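Long-range contacts in leucine aminopeptidase 1 (Caenorhabditis elegans, PDB 2HC9), which removes N-terminal amino acids, preferably leucine, from peptides as a two-zinc aminopeptidase of the M17 family and probably serves in digestion: residues S54-I59 / A72-V77; S243-A248 / F294-H299. The protein carries 1 engineered substitution. All coordinates share one frame; numbering follows the deposited sequence.

Contact 1: residues S54-I59 / A72-V77; sequences SMISRI and AHLITV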
ATOM      1  N   SER A  54     -35.465  32.561 -32.187  1.00 34.41           N
ATOM      2  CA  SER A  54     -35.919  31.182 -32.064  1.00 38.99           C
ATOM      3  C   SER A  54     -34.882  30.340 -31.301  1.00 37.45           C
ATOM      4  O   SER A  54     -35.215  29.652 -30.330  1.00 34.92           O
ATOM      5  CB  SER A  54     -36.173  30.605 -33.453  1.00 41.42           C
ATOM      6  OG  SER A  54     -36.607  29.261 -33.379  1.00 53.53           O
ATOM      7  N   MET A  55     -33.619  30.427 -31.723  1.00 33.77           N
ATOM      8  CA  MET A  55     -32.532  29.702 -31.047  1.00 28.27           C
ATOM      9  C   MET A  55     -32.373  30.066 -29.561  1.00 29.01           C
ATOM     10  O   MET A  55     -32.340  29.181 -28.701  1.00 24.37           O
ATOM     11  CB  MET A  55     -31.215  29.900 -31.795  1.00 24.30           C
ATOM     12  CG  MET A  55     -30.038  29.186 -31.126  1.00 23.02           C
ATOM     13  SD  MET A  55     -28.523  29.390 -32.057  1.00 25.35           S
ATOM     14  CE  MET A  55     -28.328  31.174 -31.914  1.00 21.54           C
ATOM     15  N   ILE A  56     -32.297  31.366 -29.259  1.00 26.34           N
ATOM     16  CA  ILE A  56     -32.187  31.825 -27.880  1.00 29.32           C
ATOM     17  C   ILE A  56     -33.344  31.311 -27.005  1.00 30.84           C
ATOM     18  O   ILE A  56     -33.110  30.897 -25.869  1.00 34.27           O
ATOM     19  CB  ILE A  56     -32.019  33.382 -27.790  1.00 30.24           C
ATOM     20  CG1 ILE A  56     -30.777  33.826 -28.591  1.00 30.43           C
ATOM     21  CG2 ILE A  56     -31.909  33.845 -26.333  1.00 29.86           C
ATOM     22  CD1 ILE A  56     -29.420  33.298 -28.052  1.00 28.32           C
ATOM     23  N   SER A  57     -34.566  31.305 -27.548  1.00 36.45           N
ATOM     24  CA  SER A  57     -35.714  30.645 -26.883  1.00 43.03           C
ATOM     25  C   SER A  57     -35.470  29.172 -26.534  1.00 42.14           C
ATOM     26  O   SER A  57     -35.773  28.753 -25.426  1.00 45.51           O
ATOM     27  CB  SER A  57     -36.995  30.747 -27.717  1.00 46.46           C
ATOM     28  OG  SER A  57     -37.244  32.077 -28.146  1.00 54.13           O
ATOM     29  N   ARG A  58     -34.922  28.396 -27.471  1.00 39.54           N
ATOM     30  CA  ARG A  58     -34.767  26.943 -27.281  1.00 32.82           C
ATOM     31  C   ARG A  58     -33.627  26.564 -26.347  1.00 36.48           C
ATOM     32  O   ARG A  58     -33.740  25.588 -25.613  1.00 40.63           O
ATOM     33  CB  ARG A  58     -34.537  26.235 -28.606  1.00 32.21           C
ATOM     34  CG  ARG A  58     -35.658  26.365 -29.597  1.00 38.09           C
ATOM     35  CD  ARG A  58     -36.592  25.191 -29.513  1.00 36.29           C
ATOM     36  NE  ARG A  58     -35.940  23.879 -29.444  1.00 35.53           N
ATOM     37  CZ  ARG A  58     -36.579  22.786 -29.036  1.00 33.19           C
ATOM     38  NH1 ARG A  58     -37.852  22.883 -28.660  1.00 30.58           N
ATOM     39  NH2 ARG A  58     -35.969  21.611 -28.992  1.00 27.75           N
ATOM     40  N   ILE A  59     -32.508  27.284 -26.397  1.00 33.32           N
ATOM     41  CA  ILE A  59     -31.317  26.800 -25.699  1.00 35.70           C
ATOM     42  C   ILE A  59     -31.524  26.903 -24.192  1.00 37.70           C
ATOM     43  O   ILE A  59     -32.274  27.774 -23.729  1.00 38.77           O
ATOM     44  CB  ILE A  59     -30.004  27.501 -26.144  1.00 36.66           C
ATOM     45  CG1 ILE A  59     -30.041  28.990 -25.821  1.00 36.33           C
ATOM     46  CG2 ILE A  59     -29.696  27.212 -27.627  1.00 35.31           C
ATOM     47  CD1 ILE A  59     -29.042  29.771 -26.597  1.00 40.39           C
ATOM     48  N   ALA A  72     -17.989  28.076 -35.755  1.00 20.86           N
ATOM     49  CA  ALA A  72     -18.714  29.032 -34.899  1.00 19.22           C
ATOM     50  C   ALA A  72     -19.474  28.415 -33.751  1.00 18.33           C
ATOM     51  O   ALA A  72     -20.043  27.327 -33.893  1.00 19.02           O
ATOM     52  CB  ALA A  72     -19.667  29.906 -35.735  1.00 19.96           C
ATOM     53  N   HIS A  73     -19.528  29.137 -32.632  1.00 20.77           N
ATOM     54  CA  HIS A  73     -20.167  28.645 -31.405  0.50 19.24           C
ATOM     55  C   HIS A  73     -20.861  29.781 -30.663  1.00 20.94           C
ATOM     56  O   HIS A  73     -20.369  30.911 -30.675  1.00 20.01           O
ATOM     57  CB  HIS A  73     -19.098  28.057 -30.473  0.50 17.87           C
ATOM     58  CG  HIS A  73     -18.424  26.842 -31.020  0.50 18.36           C
ATOM     59  ND1 HIS A  73     -17.305  26.908 -31.823  0.50 15.88           N
ATOM     60  CD2 HIS A  73     -18.712  25.528 -30.878  0.50 15.91           C
ATOM     61  CE1 HIS A  73     -16.932  25.685 -32.148  0.50 16.51           C
ATOM     62  NE2 HIS A  73     -17.771  24.829 -31.590  0.50 22.29           N
ATOM     63  N   LEU A  74     -21.964  29.467 -29.988  1.00 18.64           N
ATOM     64  CA  LEU A  74     -22.531  30.347 -28.959  1.00 18.22           C
ATOM     65  C   LEU A  74     -22.321  29.674 -27.591  1.00 20.49           C
ATOM     66  O   LEU A  74     -22.673  28.513 -27.405  1.00 22.04           O
ATOM     67  CB  LEU A  74     -24.036  30.530 -29.197  1.00 19.20           C
ATOM     68  CG  LEU A  74     -24.868  31.266 -28.128  1.00 19.71           C
ATOM     69  CD1 LEU A  74     -24.512  32.741 -28.072  1.00 16.72           C
ATOM     70  CD2 LEU A  74     -26.348  31.135 -28.405  1.00 24.84           C
ATOM     71  N   ILE A  75     -21.767  30.425 -26.652  1.00 19.50           N
ATOM     72  CA  ILE A  75     -21.606  29.971 -25.274  1.00 20.53           C
ATOM     73  C   ILE A  75     -22.579  30.753 -24.381  1.00 19.41           C
ATOM     74  O   ILE A  75     -22.490  31.978 -24.262  1.00 19.50           O
ATOM     75  CB  ILE A  75     -20.139  30.138 -24.785  1.00 21.44           C
ATOM     76  CG1 ILE A  75     -19.224  29.164 -25.544  1.00 21.50           C
ATOM     77  CG2 ILE A  75     -20.039  29.914 -23.247  1.00 20.25           C
ATOM     78  CD1 ILE A  75     -17.713  29.354 -25.193  1.00 21.93           C
ATOM     79  N   THR A  76     -23.519  30.026 -23.784  1.00 18.20           N
ATOM     80  CA  THR A  76     -24.442  30.606 -22.831  0.70 20.72           C
ATOM     81  C   THR A  76     -23.937  30.386 -21.401  1.00 22.65           C
ATOM     82  O   THR A  76     -23.689  29.249 -20.982  1.00 24.32           O
ATOM     83  CB  THR A  76     -25.869  30.033 -23.021  0.70 20.76           C
ATOM     84  OG1 THR A  76     -26.296  30.267 -24.375  0.70 21.66           O
ATOM     85  CG2 THR A  76     -26.853  30.691 -22.057  0.70 20.22           C
ATOM     86  N   VAL A  77     -23.800  31.482 -20.672  1.00 17.99           N
ATOM     87  CA  VAL A  77     -23.317  31.482 -19.294  1.00 19.62           C
ATOM     88  C   VAL A  77     -24.551  31.532 -18.385  1.00 20.97           C
ATOM     89  O   VAL A  77     -25.474  32.299 -18.647  1.00 22.12           O
ATOM     90  CB  VAL A  77     -22.443  32.763 -19.049  1.00 19.25           C
ATOM     91  CG1 VAL A  77     -21.887  32.819 -17.601  1.00 18.40           C
ATOM     92  CG2 VAL A  77     -21.291  32.798 -20.052  1.00 17.94           C
TER

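Contact 2: residues S243-A248 / F294-H299; sequences STEHIA and FSQTLH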
ATOM      1  N   SER A 243       4.721  56.848  -0.583  1.00 26.38           N
ATOM      2  CA  SER A 243       3.486  56.071  -0.735  1.00 21.71           C
ATOM      3  C   SER A 243       2.995  55.682   0.661  1.00 22.57           C
ATOM      4  O   SER A 243       3.792  55.506   1.585  1.00 24.80           O
ATOM      5  CB  SER A 243       3.733  54.816  -1.584  1.00 23.10           C
ATOM      6  OG  SER A 243       4.639  53.935  -0.930  1.00 20.75           O
ATOM      7  N   THR A 244       1.686  55.559   0.822  1.00 23.19           N
ATOM      8  CA  THR A 244       1.151  55.161   2.119  1.00 24.61           C
ATOM      9  C   THR A 244       1.281  53.654   2.350  1.00 23.42           C
ATOM     10  O   THR A 244       1.507  53.222   3.482  1.00 22.32           O
ATOM     11  CB  THR A 244      -0.298  55.631   2.302  1.00 29.04           C
ATOM     12  OG1 THR A 244      -1.126  55.035   1.307  1.00 40.95           O
ATOM     13  CG2 THR A 244      -0.380  57.112   2.107  1.00 27.90           C
ATOM     14  N   GLU A 245       1.145  52.874   1.278  1.00 20.09           N
ATOM     15  CA  GLU A 245       1.310  51.402   1.341  1.00 22.01           C
ATOM     16  C   GLU A 245       2.660  50.903   0.831  1.00 22.83           C
ATOM     17  O   GLU A 245       3.316  51.534  -0.012  1.00 19.19           O
ATOM     18  CB  GLU A 245       0.195  50.681   0.568  1.00 23.27           C
ATOM     19  CG  GLU A 245      -1.239  51.107   0.933  1.00 23.36           C
ATOM     20  CD  GLU A 245      -1.611  50.897   2.403  1.00 30.54           C
ATOM     21  OE1 GLU A 245      -0.978  50.064   3.091  1.00 25.43           O
ATOM     22  OE2 GLU A 245      -2.557  51.579   2.869  1.00 26.70           O
ATOM     23  N   HIS A 246       3.063  49.741   1.334  1.00 18.91           N
ATOM     24  CA  HIS A 246       4.318  49.123   0.955  1.00 15.78           C
ATOM     25  C   HIS A 246       4.002  47.636   0.884  1.00 17.02           C
ATOM     26  O   HIS A 246       3.872  46.979   1.918  1.00 18.99           O
ATOM     27  CB  HIS A 246       5.391  49.414   2.024  1.00 18.82           C
ATOM     28  CG  HIS A 246       5.810  50.846   2.036  1.00 22.81           C
ATOM     29  ND1 HIS A 246       5.091  51.816   2.700  1.00 27.36           N
ATOM     30  CD2 HIS A 246       6.808  51.488   1.388  1.00 22.52           C
ATOM     31  CE1 HIS A 246       5.655  52.991   2.496  1.00 27.12           C
ATOM     32  NE2 HIS A 246       6.696  52.822   1.703  1.00 25.97           N
ATOM     33  N   ILE A 247       3.776  47.154  -0.339  1.00 17.54           N
ATOM     34  CA  ILE A 247       3.118  45.857  -0.552  1.00 17.09           C
ATOM     35  C   ILE A 247       4.135  44.903  -1.172  1.00 18.30           C
ATOM     36  O   ILE A 247       4.827  45.275  -2.119  1.00 18.42           O
ATOM     37  CB  ILE A 247       1.881  46.013  -1.497  1.00 17.20           C
ATOM     38  CG1 ILE A 247       0.859  46.993  -0.884  1.00 19.22           C
ATOM     39  CG2 ILE A 247       1.256  44.656  -1.810  1.00 18.51           C
ATOM     40  CD1 ILE A 247      -0.136  47.580  -1.883  1.00 19.90           C
ATOM     41  N   ALA A 248       4.248  43.688  -0.624  1.00 15.06           N
ATOM     42  CA  ALA A 248       5.125  42.666  -1.211  1.00 14.85           C
ATOM     43  C   ALA A 248       4.290  41.510  -1.722  1.00 18.54           C
ATOM     44  O   ALA A 248       3.347  41.062  -1.050  1.00 17.65           O
ATOM     45  CB  ALA A 248       6.135  42.170  -0.198  1.00 17.93           C
ATOM     46  N   PHE A 294       0.720  52.212 -11.089  1.00 18.74           N
ATOM     47  CA  PHE A 294       0.507  51.757  -9.714  1.00 21.50           C
ATOM     48  C   PHE A 294       1.120  52.736  -8.699  1.00 19.25           C
ATOM     49  O   PHE A 294       2.332  53.019  -8.721  1.00 19.93           O
ATOM     50  CB  PHE A 294       1.106  50.364  -9.493  1.00 18.69           C
ATOM     51  CG  PHE A 294       0.613  49.685  -8.232  1.00 18.75           C
ATOM     52  CD1 PHE A 294      -0.632  49.038  -8.214  1.00 20.36           C
ATOM     53  CD2 PHE A 294       1.407  49.653  -7.083  1.00 18.10           C
ATOM     54  CE1 PHE A 294      -1.096  48.393  -7.045  1.00 19.83           C
ATOM     55  CE2 PHE A 294       0.956  49.013  -5.920  1.00 17.76           C
ATOM     56  CZ  PHE A 294      -0.299  48.387  -5.906  1.00 17.44           C
ATOM     57  N   SER A 295       0.273  53.231  -7.811  1.00 19.54           N
ATOM     58  CA  SER A 295       0.566  54.448  -7.062  1.00 22.26           C
ATOM     59  C   SER A 295       1.271  54.161  -5.725  1.00 21.82           C
ATOM     60  O   SER A 295       1.697  55.092  -5.040  1.00 21.17           O
ATOM     61  CB  SER A 295      -0.722  55.226  -6.801  1.00 20.87           C
ATOM     62  OG  SER A 295      -1.545  54.528  -5.882  1.00 24.78           O
ATOM     63  N   GLN A 296       1.357  52.885  -5.342  1.00 19.25           N
ATOM     64  CA  GLN A 296       1.973  52.514  -4.063  1.00 17.11           C
ATOM     65  C   GLN A 296       3.274  51.773  -4.286  1.00 17.19           C
ATOM     66  O   GLN A 296       3.579  51.359  -5.390  1.00 19.57           O
ATOM     67  CB  GLN A 296       1.006  51.674  -3.231  1.00 19.70           C
ATOM     68  CG  GLN A 296      -0.338  52.327  -3.044  1.00 21.69           C
ATOM     69  CD  GLN A 296      -0.240  53.630  -2.271  1.00 28.09           C
ATOM     70  OE1 GLN A 296       0.422  53.702  -1.229  1.00 26.56           O
ATOM     71  NE2 GLN A 296      -0.869  54.685  -2.802  1.00 29.02           N
ATOM     72  N   THR A 297       4.066  51.628  -3.235  1.00 18.34           N
ATOM     73  CA  THR A 297       5.298  50.905  -3.382  1.00 14.95           C
ATOM     74  C   THR A 297       4.930  49.420  -3.442  1.00 17.86           C
ATOM     75  O   THR A 297       4.088  48.947  -2.659  1.00 18.59           O
ATOM     76  CB  THR A 297       6.244  51.188  -2.195  1.00 20.59           C
ATOM     77  OG1 THR A 297       6.711  52.547  -2.289  1.00 22.24           O
ATOM     78  CG2 THR A 297       7.442  50.233  -2.210  1.00 19.69           C
ATOM     79  N   LEU A 298       5.545  48.708  -4.385  1.00 18.61           N
ATOM     80  CA  LEU A 298       5.159  47.320  -4.686  1.00 17.95           C
ATOM     81  C   LEU A 298       6.423  46.533  -4.971  1.00 18.90           C
ATOM     82  O   LEU A 298       7.302  47.011  -5.702  1.00 17.63           O
ATOM     83  CB  LEU A 298       4.223  47.249  -5.904  1.00 18.14           C
ATOM     84  CG  LEU A 298       3.681  45.858  -6.270  1.00 18.85           C
ATOM     85  CD1 LEU A 298       2.784  45.302  -5.129  1.00 16.11           C
ATOM     86  CD2 LEU A 298       2.919  45.890  -7.624  1.00 19.94           C
ATOM     87  N   HIS A 299       6.503  45.318  -4.415  1.00 16.87           N
ATOM     88  CA  HIS A 299       7.668  44.449  -4.654  1.00 17.30           C
ATOM     89  C   HIS A 299       7.176  43.053  -5.073  1.00 17.99           C
ATOM     90  O   HIS A 299       6.212  42.535  -4.503  1.00 19.82           O
ATOM     91  CB  HIS A 299       8.522  44.291  -3.388  1.00 19.21           C
ATOM     92  CG  HIS A 299       8.859  45.583  -2.694  1.00 22.13           C
ATOM     93  ND1 HIS A 299       9.980  46.327  -3.008  1.00 17.54           N
ATOM     94  CD2 HIS A 299       8.245  46.236  -1.676  1.00 21.81           C
ATOM     95  CE1 HIS A 299      10.037  47.388  -2.216  1.00 24.27           C
ATOM     96  NE2 HIS A 299       8.992  47.361  -1.403  1.00 20.98           N
TER
HETATM   97  O   HOH W   1       0.074  57.153  -1.182  1.00 34.80           O

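Contact 1: residues S54-I59 / A72-V77
Leu-74 meets Met-55 and Ile-56 of helix 49-58, and Ile-59 just after it, with a single methyl, CD2. The closest is Ile-59, whose CD1 lies 3.5 Å from Leu-74 CD2, the two side chains crossing at about a right angle. Ile-56 also crosses Leu-74 nearly at right angles, with its CD1 3.8 Å from Leu-74 CD2. Met-55 comes tip to tip instead: its CE stands 4.0 Å from Leu-74 CD2. The contact is therefore apolar. An approach of Ile-59 CD1 to Thr-76 OG1, at 3.6 Å, belongs to one of two modelled threonine conformers and is doubtful.

The torsions explain the reach. Ile-59 holds CG1 between its backbone N and carbonyl carbon (chi1 63°), and this points CD1 at the Leu-74 methyl. Met-55 runs extended to its sulfur and then bends at chi3 (64°), which sets CE at the same methyl. Ile-59 is also where the chain leaves the helix, though its N still bonds to Met-55 O at 3.0 Å.

Leu-29 of helix 26-31 packs on Leu-74, and Tyr-69 of a second subunit packs on Met-55 and Ile-59. Strand 72-77 lies between strands 18-25 and 63-66 in the sheet of the N-terminal domain. Helix 49-58 and the residue after it pack on the Leu-74 side of this strand, beside helix 26-31.

Contact 2: residues S243-A248 / F294-H299
Gln-296 accepts the backbone N-H of Glu-245 on its amide oxygen: Glu-245 N to Gln-296 OE1 is 2.7 Å, and the bond is nearly straight (168°). A bend at chi2 (-63°) turns the amide of Gln-296 across to the 243-245 turn. Its NE2 bonds to Ser-295 OG and to a water that also accepts from Thr-244 N. The amide is thus held at both ends.

The tight part lies further along, where strands 246-254 and 297-307 run parallel. They are joined through helix 277-290 as a beta-alpha-beta crossover, and Leu-298 packs on that helix. The first rung, Thr-297 N to Glu-245 O, is weak at 3.3 Å. Ile-247 N then donates to Thr-297 O at 2.9 Å, and His-299 N to Ile-247 O at 2.8 Å. On one face of the sheet Ile-247 packs against Leu-298 and Phe-294. Its CG2 sits 3.7 Å from Leu-298 CD1, and its CD1 meets the edge of the Phe-294 ring at CZ, 4.1 Å away. Leu-298 CD2 lies above one face of the ring, toward its rim.

The other face carries His-246 and Thr-297. Ser-243, from the preceding turn, reaches Thr-297 on this side: their OG and OG1 are hydrogen-bonded at 2.8 Å. Ser-243 OG also donates to Glu-245 O. His-246 CD2 rests 3.6 Å from Thr-297 CB.

The loose side is the exposed turn at Thr-244, with its bound water. With an alanine at Gln-296, the Glu-245 N-H would probably lose its acceptor and the 243-245 turn would be likely to shift.

A side-chain oxygen thus serves the backbone N-H of the turn. Regular backbone pairing follows, with apolar packing on the Ile-247 and Leu-298 face alone.

How the contacts relate
From the N terminus, the chain reaches contact 1 first. It closes a short loop of 12 residues, which includes strand 63-66, and joins a helix to the sheet of the N-terminal domain. The chain then crosses into the catalytic domain. Contact 2 closes a longer connection of 45 residues, which includes helix 277-290, between two parallel neighbours of the large mixed sheet. The contacts follow in series; they neither nest nor cross. The centres of contact 1 and contact 2 are about 45 Å apart. The nearest atoms of contact 1 and contact 2 are about 28 Å apart, so the two do not touch. Each ties up its own domain, and both lie away from the zinc site.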